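Local coordinates for uncharacterized protein (Bacteroides ovatus CL02T12C04, PDB 6PTM), which probably acts as an exo-carrageenase of glycoside hydrolase family 42, cleaving sugar units from the chain ends of carrageenan oligosaccharides, at residues E45-K50 against E123-M128; P243-G248 against I258-A263; T630-L635 against L659-G664. One frame throughout, in Å; residues are numbered along the deposited sequence.

Contact 1: E45-K50 against E123-M128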
loop_
_atom_site.group_PDB
_atom_site.type_symbol
_atom_site.label_atom_id
_atom_site.label_comp_id
_atom_site.label_asym_id
_atom_site.label_seq_id
_atom_site.Cartn_x
_atom_site.Cartn_y
_atom_site.Cartn_z
ATOM N N GLU A 45 -27.406 8.024 28.201
ATOM C CA GLU A 45 -28.833 7.631 28.092
ATOM C C GLU A 45 -29.296 7.803 26.633
ATOM O O GLU A 45 -29.926 6.884 26.072
ATOM C CB GLU A 45 -29.660 8.486 29.055
ATOM C CG GLU A 45 -30.791 7.722 29.714
ATOM C CD GLU A 45 -31.996 8.594 30.016
ATOM O OE1 GLU A 45 -31.809 9.816 30.179
ATOM O OE2 GLU A 45 -33.114 8.060 30.021
ATOM N N GLU A 46 -28.971 8.933 26.015
ATOM C CA GLU A 46 -29.408 9.250 24.626
ATOM C C GLU A 46 -28.828 8.200 23.670
ATOM O O GLU A 46 -29.574 7.710 22.810
ATOM C CB GLU A 46 -29.009 10.674 24.222
ATOM C CG GLU A 46 -29.480 11.027 22.820
ATOM C CD GLU A 46 -29.085 12.390 22.282
ATOM O OE1 GLU A 46 -28.446 13.170 23.039
ATOM O OE2 GLU A 46 -29.423 12.650 21.091
ATOM N N ALA A 47 -27.530 7.888 23.798
ATOM C CA ALA A 47 -26.856 6.893 22.939
ATOM C C ALA A 47 -27.506 5.521 23.125
ATOM O O ALA A 47 -27.787 4.910 22.076
ATOM C CB ALA A 47 -25.373 6.839 23.198
ATOM N N SER A 48 -27.726 5.051 24.369
ATOM C CA SER A 48 -28.367 3.732 24.646
ATOM C C SER A 48 -29.738 3.682 23.982
ATOM O O SER A 48 -30.055 2.644 23.471
ATOM C CB SER A 48 -28.539 3.422 26.109
ATOM O OG SER A 48 -27.328 3.658 26.774
ATOM N N GLY A 49 -30.519 4.759 24.066
ATOM C CA GLY A 49 -31.820 4.913 23.384
ATOM C C GLY A 49 -31.741 4.664 21.877
ATOM O O GLY A 49 -32.496 3.828 21.385
ATOM N N LYS A 50 -30.864 5.361 21.156
ATOM C CA LYS A 50 -30.674 5.195 19.681
ATOM C C LYS A 50 -30.214 3.781 19.332
ATOM O O LYS A 50 -30.684 3.228 18.313
ATOM C CB LYS A 50 -29.656 6.212 19.174
ATOM C CG LYS A 50 -30.095 7.653 19.317
ATOM C CD LYS A 50 -31.291 7.953 18.462
ATOM C CE LYS A 50 -31.685 9.399 18.616
ATOM N NZ LYS A 50 -32.496 9.841 17.466
ATOM N N GLU A 123 -20.613 10.453 18.696
ATOM C CA GLU A 123 -20.286 9.741 17.435
ATOM C C GLU A 123 -21.243 8.556 17.297
ATOM O O GLU A 123 -21.730 8.342 16.206
ATOM C CB GLU A 123 -18.825 9.311 17.421
ATOM C CG GLU A 123 -17.902 10.495 17.278
ATOM C CD GLU A 123 -17.995 11.159 15.927
ATOM O OE1 GLU A 123 -17.609 10.507 14.919
ATOM O OE2 GLU A 123 -18.430 12.333 15.884
ATOM N N ILE A 124 -21.519 7.823 18.377
ATOM C CA ILE A 124 -22.473 6.675 18.326
ATOM C C ILE A 124 -23.877 7.192 17.942
ATOM O O ILE A 124 -24.524 6.540 17.127
ATOM C CB ILE A 124 -22.458 5.922 19.659
ATOM C CG1 ILE A 124 -21.107 5.221 19.872
ATOM C CG2 ILE A 124 -23.644 4.976 19.743
ATOM C CD1 ILE A 124 -20.881 4.697 21.282
ATOM N N ILE A 125 -24.302 8.342 18.469
ATOM C CA ILE A 125 -25.658 8.932 18.217
ATOM C C ILE A 125 -25.760 9.300 16.727
ATOM O O ILE A 125 -26.782 8.930 16.089
ATOM C CB ILE A 125 -25.932 10.124 19.153
ATOM C CG1 ILE A 125 -26.086 9.674 20.616
ATOM C CG2 ILE A 125 -27.146 10.938 18.685
ATOM C CD1 ILE A 125 -25.878 10.803 21.636
ATOM N N GLU A 126 -24.725 9.940 16.174
ATOM C CA GLU A 126 -24.693 10.300 14.730
ATOM C C GLU A 126 -24.798 9.012 13.909
ATOM O O GLU A 126 -25.591 8.957 12.943
ATOM C CB GLU A 126 -23.397 11.014 14.345
ATOM C CG GLU A 126 -23.108 12.267 15.146
ATOM C CD GLU A 126 -23.980 13.462 14.827
ATOM O OE1 GLU A 126 -24.690 13.415 13.804
ATOM O OE2 GLU A 126 -23.945 14.439 15.607
ATOM N N MET A 127 -24.035 7.992 14.298
ATOM C CA MET A 127 -23.950 6.715 13.560
ATOM C C MET A 127 -25.294 5.978 13.629
ATOM O O MET A 127 -25.733 5.404 12.611
ATOM C CB MET A 127 -22.824 5.867 14.152
ATOM C CG MET A 127 -22.696 4.511 13.524
ATOM S SD MET A 127 -21.088 3.728 13.875
ATOM C CE MET A 127 -21.237 3.479 15.645
ATOM N N MET A 128 -25.940 5.971 14.792
ATOM C CA MET A 128 -27.291 5.370 14.916
ATOM C C MET A 128 -28.298 6.194 14.104
ATOM O O MET A 128 -29.076 5.568 13.398
ATOM C CB MET A 128 -27.726 5.278 16.378
ATOM C CG MET A 128 -26.822 4.385 17.254
ATOM S SD MET A 128 -26.721 2.674 16.770
ATOM C CE MET A 128 -25.278 2.706 15.705
#
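Ile125 reaches Ala47 and Glu46 with CG1 set anti to its own carbonyl carbon (chi1 -68°) and the branch extended beyond it, while Glu46 meets it with a fully extended chain whose CG stands anti to the backbone N (chi1 -178°). The two side chains cross at about a right angle. CD1 of Ile125 lies against the end of the glutamate, 3.6 Å from Glu46 CD, and the second branch, Ile125 CG2, is 3.7 Å from Glu46 OE2, so the carboxylate lies against methyl groups rather than a cross-helix donor. Closer to the backbone, Ile125 CG1 packs on the small residue of the partner helix, 3.7 Å from Ala47 CA, and Ala47 CB is 4.3 Å from Ile124 CG2. One turn on, the beta carbons meet: Lys50 CB is 3.5 Å from Met128 CB. Beyond that point both chains bend at chi2 and part, Lys50 NZ going to a hydrogen bond with Asn129 OD1 and Met128 turning toward Ile51 and Leu54. A serine in place of Ile125 would probably open a gap beside Ala47 and leave the aliphatic stem of Glu46 without its packing partner.

Segments 45-50 and 123-128 run in the same direction, inclined by 26°, with axes 8.9 Å apart at closest approach; the small side chain of Ala47 is consistent with the close approach of the backbones, Ala47 CA lying 5.3 Å from Ile125 CA. Helix 69-90 closes one flank through Met82, which touches both Ala47 and Ile124. No hydrogen bond joins the two segments. The contact therefore rests on shape and apolar burial, with the charged ends of Glu46 and Lys50 carried to its margin: plain packing of an N-terminal helical region.

Contact 2: P243-G248 against I258-A263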
loop_
_atom_site.group_PDB
_atom_site.type_symbol
_atom_site.label_atom_id
_atom_site.label_comp_id
_atom_site.label_asym_id
_atom_site.label_seq_id
_atom_site.Cartn_x
_atom_site.Cartn_y
_atom_site.Cartn_z
ATOM N N PRO A 243 29.531 -12.537 18.572
ATOM C CA PRO A 243 28.966 -11.197 18.651
ATOM C C PRO A 243 28.968 -10.468 17.302
ATOM O O PRO A 243 28.203 -9.537 17.181
ATOM C CB PRO A 243 29.862 -10.479 19.674
ATOM C CG PRO A 243 30.457 -11.591 20.521
ATOM C CD PRO A 243 30.582 -12.768 19.585
ATOM N N THR A 244 29.736 -10.919 16.308
ATOM C CA THR A 244 29.776 -10.193 15.015
ATOM C C THR A 244 28.407 -10.340 14.344
ATOM O O THR A 244 28.084 -9.568 13.441
ATOM C CB THR A 244 30.960 -10.608 14.138
ATOM O OG1 THR A 244 30.798 -11.966 13.732
ATOM C CG2 THR A 244 32.293 -10.354 14.829
ATOM N N VAL A 245 27.624 -11.309 14.796
ATOM C CA VAL A 245 26.286 -11.582 14.216
ATOM C C VAL A 245 25.377 -10.347 14.365
ATOM O O VAL A 245 24.412 -10.245 13.590
ATOM C CB VAL A 245 25.704 -12.882 14.808
ATOM C CG1 VAL A 245 25.115 -12.675 16.212
ATOM C CG2 VAL A 245 24.713 -13.486 13.840
ATOM N N LYS A 246 25.708 -9.403 15.256
ATOM C CA LYS A 246 24.914 -8.178 15.537
ATOM C C LYS A 246 25.347 -7.031 14.622
ATOM O O LYS A 246 24.603 -6.034 14.541
ATOM C CB LYS A 246 25.060 -7.734 16.995
ATOM C CG LYS A 246 24.586 -8.763 17.999
ATOM C CD LYS A 246 23.072 -8.979 17.965
ATOM C CE LYS A 246 22.251 -7.754 18.324
ATOM N NZ LYS A 246 20.805 -8.079 18.224
ATOM N N ASP A 247 26.448 -7.176 13.883
ATOM C CA ASP A 247 26.982 -6.040 13.075
ATOM C C ASP A 247 26.108 -5.857 11.825
ATOM O O ASP A 247 25.416 -6.825 11.437
ATOM C CB ASP A 247 28.447 -6.247 12.675
ATOM C CG ASP A 247 29.404 -6.397 13.855
ATOM O OD1 ASP A 247 29.109 -5.877 14.926
ATOM O OD2 ASP A 247 30.439 -7.031 13.666
ATOM N N GLY A 248 26.127 -4.656 11.240
ATOM C CA GLY A 248 25.444 -4.336 9.985
ATOM C C GLY A 248 23.973 -4.719 10.035
ATOM O O GLY A 248 23.486 -5.380 9.141
ATOM N N ILE A 258 22.228 -9.885 8.022
ATOM C CA ILE A 258 21.618 -10.812 7.017
ATOM C C ILE A 258 22.701 -11.567 6.231
ATOM O O ILE A 258 22.372 -12.570 5.582
ATOM C CB ILE A 258 20.642 -10.082 6.078
ATOM C CG1 ILE A 258 21.298 -8.921 5.318
ATOM C CG2 ILE A 258 19.419 -9.640 6.844
ATOM C CD1 ILE A 258 20.407 -8.285 4.268
ATOM N N ASN A 259 23.963 -11.120 6.249
ATOM C CA ASN A 259 25.034 -11.819 5.493
ATOM C C ASN A 259 25.882 -12.712 6.424
ATOM O O ASN A 259 26.903 -13.223 5.944
ATOM C CB ASN A 259 25.867 -10.810 4.700
ATOM C CG ASN A 259 25.037 -10.138 3.640
ATOM O OD1 ASN A 259 24.818 -8.931 3.684
ATOM N ND2 ASN A 259 24.573 -10.917 2.672
ATOM N N HIS A 260 25.518 -12.887 7.700
ATOM C CA HIS A 260 26.313 -13.701 8.664
ATOM C C HIS A 260 25.834 -15.150 8.617
ATOM O O HIS A 260 24.625 -15.385 8.674
ATOM C CB HIS A 260 26.201 -13.138 10.070
ATOM C CG HIS A 260 27.231 -13.693 10.996
ATOM N ND1 HIS A 260 27.245 -15.021 11.356
ATOM C CD2 HIS A 260 28.273 -13.104 11.620
ATOM C CE1 HIS A 260 28.272 -15.238 12.153
ATOM N NE2 HIS A 260 28.919 -14.068 12.350
ATOM N N PRO A 261 26.725 -16.167 8.509
ATOM C CA PRO A 261 26.296 -17.569 8.443
ATOM C C PRO A 261 25.459 -18.020 9.636
ATOM O O PRO A 261 24.644 -18.868 9.436
ATOM C CB PRO A 261 27.589 -18.389 8.412
ATOM C CG PRO A 261 28.567 -17.441 7.761
ATOM C CD PRO A 261 28.173 -16.053 8.263
ATOM N N LEU A 262 25.677 -17.462 10.830
ATOM C CA LEU A 262 24.942 -17.923 12.016
ATOM C C LEU A 262 23.513 -17.365 11.921
ATOM O O LEU A 262 22.568 -18.017 12.416
ATOM C CB LEU A 262 25.687 -17.481 13.273
ATOM C CG LEU A 262 25.063 -17.936 14.577
ATOM C CD1 LEU A 262 25.114 -19.445 14.681
ATOM C CD2 LEU A 262 25.753 -17.279 15.749
ATOM N N ALA A 263 23.335 -16.237 11.241
ATOM C CA ALA A 263 21.993 -15.670 11.002
ATOM C C ALA A 263 21.222 -16.621 10.087
ATOM O O ALA A 263 20.053 -16.922 10.382
ATOM C CB ALA A 263 22.105 -14.276 10.429
HETATM O O HOH W 1 21.411 -7.030 8.428
#
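The imidazole of His260 takes Val245 over one face and polar partners at its edge. Val245 CG2 sits 4.0 Å from the ring centroid and 20° off the normal, a CH-pi contact displaced toward the rim, and Val245 CA approaches the same ring at 3.6 Å from His260 CD2. The ring of Tyr311 also meets the imidazole, at an inclination. In the ring plane, His260 ND1 accepts from Leu262 N at 2.9 Å with a nearly straight N-H (164°), the N-cap bond of the helix that starts at Pro261. The other nitrogen, His260 NE2, makes a weak hydrogen bond to Thr244 OG1 (3.1 Å); Asp242 is the stronger partner of this corner, OD1 bonding the threonine hydroxyl and OD2 the imidazole. With ND1 accepting, the proton lies on NE2, and the nearby carboxylate would probably favour that tautomer.

The ring is placed by a chi1 of -166°, which carries CG away from the backbone N and across to the 3-10 turn 243-246. On the valine, CG2 stands opposite the backbone N and also packs against the helix start: Val245 CG2 is 4.2 Å from Leu262 CB, and Val245 CG2 is 4.4 Å from Ala263 CB. Farther along, the backbones are joined through water 1, which donates to Gly248 O at 2.7 Å and accepts from Ile258 N.

The whole forms a histidine-capped helix start packed against a 3-10 turn. Segment 243-248 follows helix 236-241, whose Ala238 and Lys241 touch Leu262; helix 310-324 borders Asn259 and Pro261, and Ile258 faces Arg370 and Trp374 of helix 358-385 where helix 261-278 begins.

Contact 3: T630-L635 against L659-G664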
loop_
_atom_site.group_PDB
_atom_site.type_symbol
_atom_site.label_atom_id
_atom_site.label_comp_id
_atom_site.label_asym_id
_atom_site.label_seq_id
_atom_site.Cartn_x
_atom_site.Cartn_y
_atom_site.Cartn_z
ATOM N N THR A 630 16.246 -2.312 -24.277
ATOM C CA THR A 630 14.901 -2.893 -24.135
ATOM C C THR A 630 13.889 -1.898 -24.722
ATOM O O THR A 630 12.941 -2.349 -25.388
ATOM C CB THR A 630 14.656 -3.340 -22.690
ATOM O OG1 THR A 630 15.713 -4.233 -22.343
ATOM C CG2 THR A 630 13.342 -4.049 -22.504
ATOM N N VAL A 631 14.074 -0.594 -24.517
ATOM C CA VAL A 631 13.086 0.378 -25.066
ATOM C C VAL A 631 13.194 0.349 -26.599
ATOM O O VAL A 631 12.140 0.476 -27.234
ATOM C CB VAL A 631 13.249 1.783 -24.460
ATOM C CG1 VAL A 631 12.457 2.827 -25.227
ATOM C CG2 VAL A 631 12.873 1.766 -22.992
ATOM N N GLN A 632 14.384 0.062 -27.155
ATOM C CA GLN A 632 14.592 -0.048 -28.633
ATOM C C GLN A 632 13.737 -1.200 -29.153
ATOM O O GLN A 632 13.028 -1.004 -30.193
ATOM C CB GLN A 632 16.071 -0.229 -29.025
ATOM C CG GLN A 632 16.313 -0.165 -30.547
ATOM C CD GLN A 632 15.773 1.097 -31.173
ATOM O OE1 GLN A 632 16.251 2.202 -30.905
ATOM N NE2 GLN A 632 14.717 0.951 -31.970
ATOM N N LYS A 633 13.758 -2.344 -28.459
ATOM C CA LYS A 633 13.007 -3.558 -28.895
ATOM C C LYS A 633 11.514 -3.207 -28.945
ATOM O O LYS A 633 10.800 -3.728 -29.831
ATOM C CB LYS A 633 13.287 -4.785 -28.015
ATOM C CG LYS A 633 14.656 -5.425 -28.207
ATOM C CD LYS A 633 14.811 -6.831 -27.648
ATOM N N TYR A 634 11.034 -2.342 -28.047
ATOM C CA TYR A 634 9.620 -1.929 -28.048
ATOM C C TYR A 634 9.352 -1.050 -29.279
ATOM O O TYR A 634 8.321 -1.278 -29.904
ATOM C CB TYR A 634 9.251 -1.257 -26.724
ATOM C CG TYR A 634 7.918 -0.573 -26.757
ATOM C CD1 TYR A 634 6.748 -1.282 -26.926
ATOM C CD2 TYR A 634 7.845 0.786 -26.600
ATOM C CE1 TYR A 634 5.525 -0.636 -26.944
ATOM C CE2 TYR A 634 6.644 1.455 -26.634
ATOM C CZ TYR A 634 5.477 0.737 -26.790
ATOM O OH TYR A 634 4.307 1.429 -26.862
ATOM N N LEU A 635 10.253 -0.126 -29.636
ATOM C CA LEU A 635 10.135 0.674 -30.892
ATOM C C LEU A 635 10.139 -0.252 -32.111
ATOM O O LEU A 635 9.333 0.012 -33.030
ATOM C CB LEU A 635 11.252 1.717 -30.981
ATOM C CG LEU A 635 11.094 2.890 -30.013
ATOM C CD1 LEU A 635 12.381 3.676 -29.874
ATOM C CD2 LEU A 635 9.955 3.812 -30.427
ATOM N N LEU A 659 24.931 4.422 -27.299
ATOM C CA LEU A 659 23.709 4.009 -28.043
ATOM C C LEU A 659 22.629 5.090 -27.891
ATOM O O LEU A 659 22.491 5.633 -26.783
ATOM C CB LEU A 659 23.264 2.690 -27.393
ATOM C CG LEU A 659 22.145 1.893 -28.063
ATOM C CD1 LEU A 659 22.564 1.390 -29.442
ATOM C CD2 LEU A 659 21.730 0.734 -27.156
ATOM N N THR A 660 21.873 5.409 -28.934
ATOM C CA THR A 660 20.663 6.262 -28.796
ATOM C C THR A 660 19.477 5.509 -29.400
ATOM O O THR A 660 19.709 4.620 -30.225
ATOM C CB THR A 660 20.860 7.646 -29.417
ATOM O OG1 THR A 660 21.060 7.412 -30.807
ATOM C CG2 THR A 660 22.035 8.397 -28.838
ATOM N N LEU A 661 18.264 5.835 -28.948
ATOM C CA LEU A 661 17.008 5.247 -29.459
ATOM C C LEU A 661 16.886 5.633 -30.933
ATOM O O LEU A 661 17.162 6.795 -31.252
ATOM C CB LEU A 661 15.819 5.800 -28.670
ATOM C CG LEU A 661 15.594 5.224 -27.278
ATOM C CD1 LEU A 661 14.311 5.803 -26.698
ATOM C CD2 LEU A 661 15.526 3.701 -27.296
ATOM N N LYS A 662 16.477 4.694 -31.778
ATOM C CA LYS A 662 16.154 4.953 -33.206
ATOM C C LYS A 662 14.686 4.639 -33.428
ATOM O O LYS A 662 14.238 3.567 -32.991
ATOM C CB LYS A 662 17.022 4.081 -34.119
ATOM C CG LYS A 662 18.518 4.333 -33.991
ATOM C CD LYS A 662 18.900 5.799 -34.179
ATOM C CE LYS A 662 20.377 6.011 -34.423
ATOM N NZ LYS A 662 21.159 5.762 -33.190
ATOM N N GLN A 663 13.967 5.539 -34.079
ATOM C CA GLN A 663 12.518 5.364 -34.337
ATOM C C GLN A 663 12.253 3.991 -34.964
ATOM O O GLN A 663 11.292 3.295 -34.518
ATOM C CB GLN A 663 11.994 6.451 -35.277
ATOM C CG GLN A 663 10.558 6.189 -35.704
ATOM C CD GLN A 663 9.840 7.447 -36.109
ATOM O OE1 GLN A 663 9.252 8.136 -35.282
ATOM N NE2 GLN A 663 9.874 7.737 -37.396
ATOM N N GLY A 664 13.017 3.659 -36.016
ATOM C CA GLY A 664 12.774 2.480 -36.860
ATOM C C GLY A 664 11.302 2.341 -37.211
ATOM O O GLY A 664 10.702 3.309 -37.704
#
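Gln632 holds the backbone of Lys662 with both ends of its amide. Lys662 N donates to Gln632 OE1 at 2.7 Å, practically straight (178°) and on a lone pair in the carbonyl plane, while Gln632 NE2 returns a bond to Lys662 O at 2.8 Å from within its own amide plane. The pair imitates the paired bonding of a neighbouring strand and fixes the rotation of the amide. A bend at chi2 (55°) turns the glutamine end toward segment 659-664. Beside it, Leu661 inserts its methyl groups against the helix: Leu661 CD1 lies 3.8 Å from Val631 CG1. The Leu635 and Leu661 side chains cross at about a right angle, Leu661 CD2 lying 4.1 Å from Leu635 CD1. Leu635 CD1 also lies 3.6 Å from Lys662 O.

In the next shell, Asp636 OD1 accepts from Gln632 NE2, and Lys662 NZ folds back to bond Thr660 OG1 at 2.9 Å. Gln663 OE1 accepts from Leu668 N, tying the segment to the strand that follows. Helix 625-636 makes the beta-alpha-beta crossover from strand 614-617 to strand 640-643, whose Val641 touches Val631, Leu635 and Leu661, and the linker to strand 667-670 packs along it.

The three contacts follow one another in series along the chain, and none touches another. Contact 1 lies in the helical N-terminal region, joining helices 44-63 and 109-139. Contact 2, 56 Å away between centres, packs the start of helix 261-278 among the helices accompanying parallel strands 192-197, 225-230, 288-292 and 391-394, probably part of the (beta/alpha)8 barrel of glycoside hydrolase family 42. Contact 3 belongs to the later five-stranded parallel sheet, through strands 640-643 and 667-670; its centre is 45 Å from contact 2 and 65 Å from contact 1, across the chain's centre. Each is thus local packing within its own region, consistent with a chain built of several domains, and they share no helix or sheet.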